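Local coordinates for protein maleate cis-trans isomerase (Pseudomonas putida, PDB 4FQ5) that probably catalyses the cis-trans isomerisation of the double bond of maleate, yielding fumarate, at residues Leu77-Asp81 and Tyr101-Ile107. The protein carries 1 engineered substitution. Sequence-based numbering, arbitrary orientation.
Sequences LARMD and YACLVAI. With MAE (maleic acid), chain C.
With CG anti to the backbone N (chi1 -171°) and a bend at chi3 (59°), Met80 carries its CE onto Ala106, and Tyr101, its CG also anti to the backbone N, sends its hydroxyl to Asp81. The flexible methionine chain lets its terminal methyl CE touch Cys103 CB as well as Ala106 CB, the latter at a tight 3.3 Å. Ala106 suits this spot because its small side chain admits both Met80 and Leu77, whose CG lies 3.8 Å from Ala106 CA. Leu77 also crosses Val105 at about a right angle, CD2 being 3.9 Å from Val105 CG1. Cutting Leu77 back to an alanine would remove both methyls and is likely to leave a gap beside Val105 CG1 and Ala106. Tyr101 OH gives Asp81 OD1 a weak hydrogen bond of 2.6 Å, the carboxylate plane turned 59° from the ring, while Tyr114 holds Asp81 OD2. Cys103, the predicted nucleophile, occupies the N-cap of helix 104-108, its SG bonded covalently to maleic acid C3 at 1.9 Å. Leu104 N and Val105 N make weak hydrogen bonds to one ligand carboxylate, so this N-terminus, after strand 98-101, forms an anion site in the active-site pocket of an Asp/Glu racemase-like fold.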
loop_
_atom_site.group_PDB
_atom_site.type_symbol
_atom_site.label_atom_id
_atom_site.label_comp_id
_atom_site.label_asym_id
_atom_site.label_seq_id
_atom_site.Cartn_x
_atom_site.Cartn_y
_atom_site.Cartn_z
ATOM N N LEU A 77 -17.866 -26.381 -18.839
ATOM C CA LEU A 77 -17.912 -25.023 -19.392
ATOM C C LEU A 77 -19.334 -24.601 -19.792
ATOM O O LEU A 77 -19.784 -23.505 -19.445
ATOM C CB LEU A 77 -16.976 -24.909 -20.604
ATOM C CG LEU A 77 -15.540 -24.343 -20.549
ATOM C CD1 LEU A 77 -15.039 -23.964 -19.164
ATOM C CD2 LEU A 77 -14.554 -25.264 -21.252
ATOM N N ALA A 78 -20.027 -25.474 -20.525
ATOM C CA ALA A 78 -21.394 -25.202 -20.983
ATOM C C ALA A 78 -22.354 -25.028 -19.806
ATOM O O ALA A 78 -23.148 -24.085 -19.781
ATOM C CB ALA A 78 -21.878 -26.304 -21.926
ATOM N N ARG A 79 -22.262 -25.923 -18.826
ATOM C CA ARG A 79 -23.079 -25.840 -17.614
ATOM C C ARG A 79 -22.794 -24.551 -16.840
ATOM O O ARG A 79 -23.718 -23.854 -16.416
ATOM C CB ARG A 79 -22.823 -27.042 -16.708
ATOM C CG ARG A 79 -23.898 -27.250 -15.650
ATOM C CD ARG A 79 -23.294 -27.542 -14.287
ATOM N NE ARG A 79 -22.529 -26.397 -13.782
ATOM C CZ ARG A 79 -23.044 -25.379 -13.092
ATOM N NH1 ARG A 79 -22.254 -24.394 -12.689
ATOM N NH2 ARG A 79 -24.342 -25.336 -12.807
ATOM N N MET A 80 -21.509 -24.248 -16.669
ATOM C CA MET A 80 -21.073 -23.050 -15.956
ATOM C C MET A 80 -21.641 -21.773 -16.575
ATOM O O MET A 80 -22.161 -20.904 -15.858
ATOM C CB MET A 80 -19.546 -22.979 -15.912
ATOM C CG MET A 80 -19.004 -21.877 -15.017
ATOM S SD MET A 80 -17.248 -21.546 -15.255
ATOM C CE MET A 80 -17.186 -21.087 -16.981
ATOM N N ASP A 81 -21.544 -21.661 -17.899
ATOM C CA ASP A 81 -22.055 -20.483 -18.605
ATOM C C ASP A 81 -23.553 -20.283 -18.382
ATOM O O ASP A 81 -24.026 -19.155 -18.370
ATOM C CB ASP A 81 -21.751 -20.547 -20.101
ATOM C CG ASP A 81 -22.072 -19.249 -20.809
ATOM O OD1 ASP A 81 -21.415 -18.224 -20.512
ATOM O OD2 ASP A 81 -22.987 -19.243 -21.664
ATOM N N TYR A 101 -16.695 -10.939 -16.835
ATOM C CA TYR A 101 -16.879 -12.385 -16.931
ATOM C C TYR A 101 -15.486 -12.958 -17.142
ATOM O O TYR A 101 -14.866 -12.736 -18.185
ATOM C CB TYR A 101 -17.801 -12.703 -18.112
ATOM C CG TYR A 101 -18.178 -14.156 -18.328
ATOM C CD1 TYR A 101 -19.499 -14.573 -18.181
ATOM C CD2 TYR A 101 -17.230 -15.106 -18.728
ATOM C CE1 TYR A 101 -19.870 -15.897 -18.403
ATOM C CE2 TYR A 101 -17.587 -16.434 -18.942
ATOM C CZ TYR A 101 -18.913 -16.823 -18.786
ATOM O OH TYR A 101 -19.288 -18.132 -19.005
ATOM N N ALA A 102 -15.000 -13.694 -16.145
ATOM C CA ALA A 102 -13.590 -14.098 -16.083
ATOM C C ALA A 102 -13.129 -15.199 -17.057
ATOM O O ALA A 102 -12.011 -15.137 -17.565
ATOM C CB ALA A 102 -13.214 -14.467 -14.657
ATOM N N CYS A 103 -13.946 -16.193 -17.357
ATOM C CA CYS A 103 -13.433 -17.348 -18.094
ATOM C C CYS A 103 -13.477 -17.235 -19.625
ATOM O O CYS A 103 -14.503 -17.338 -20.264
ATOM C CB CYS A 103 -14.136 -18.612 -17.627
ATOM S SG CYS A 103 -13.543 -20.158 -18.310
ATOM N N LEU A 104 -12.302 -17.053 -20.181
ATOM C CA LEU A 104 -12.072 -16.893 -21.619
ATOM C C LEU A 104 -12.595 -18.074 -22.436
ATOM O O LEU A 104 -13.310 -17.883 -23.412
ATOM C CB LEU A 104 -10.566 -16.708 -21.865
ATOM C CG LEU A 104 -9.760 -16.661 -23.180
ATOM C CD1 LEU A 104 -10.093 -17.732 -24.217
ATOM C CD2 LEU A 104 -9.720 -15.282 -23.812
ATOM N N VAL A 105 -12.227 -19.287 -22.034
ATOM C CA VAL A 105 -12.545 -20.475 -22.818
ATOM C C VAL A 105 -14.046 -20.826 -22.796
ATOM O O VAL A 105 -14.572 -21.392 -23.752
ATOM C CB VAL A 105 -11.642 -21.676 -22.442
ATOM C CG1 VAL A 105 -12.059 -22.307 -21.116
ATOM C CG2 VAL A 105 -11.623 -22.700 -23.566
ATOM N N ALA A 106 -14.722 -20.472 -21.707
ATOM C CA ALA A 106 -16.155 -20.719 -21.569
ATOM C C ALA A 106 -16.928 -19.927 -22.617
ATOM O O ALA A 106 -17.877 -20.435 -23.222
ATOM C CB ALA A 106 -16.618 -20.342 -20.173
ATOM N N ILE A 107 -16.514 -18.685 -22.834
ATOM C CA ILE A 107 -17.108 -17.852 -23.868
ATOM C C ILE A 107 -16.784 -18.394 -25.266
ATOM O O ILE A 107 -17.688 -18.630 -26.068
ATOM C CB ILE A 107 -16.669 -16.377 -23.732
ATOM C CG1 ILE A 107 -17.278 -15.726 -22.476
ATOM C CG2 ILE A 107 -16.995 -15.590 -24.995
ATOM C CD1 ILE A 107 -18.789 -15.828 -22.354
HETATM C C1 MAE C . -10.362 -20.394 -15.711
HETATM O O1 MAE C . -10.482 -20.524 -14.483
HETATM O O2 MAE C . -9.274 -20.225 -16.282
HETATM C C2 MAE C . -11.581 -20.477 -16.529
HETATM C C3 MAE C . -11.675 -20.069 -17.782
HETATM C C4 MAE C . -10.581 -19.442 -18.557
HETATM O O3 MAE C . -10.116 -20.064 -19.507
HETATM O O4 MAE C . -10.168 -18.308 -18.290
#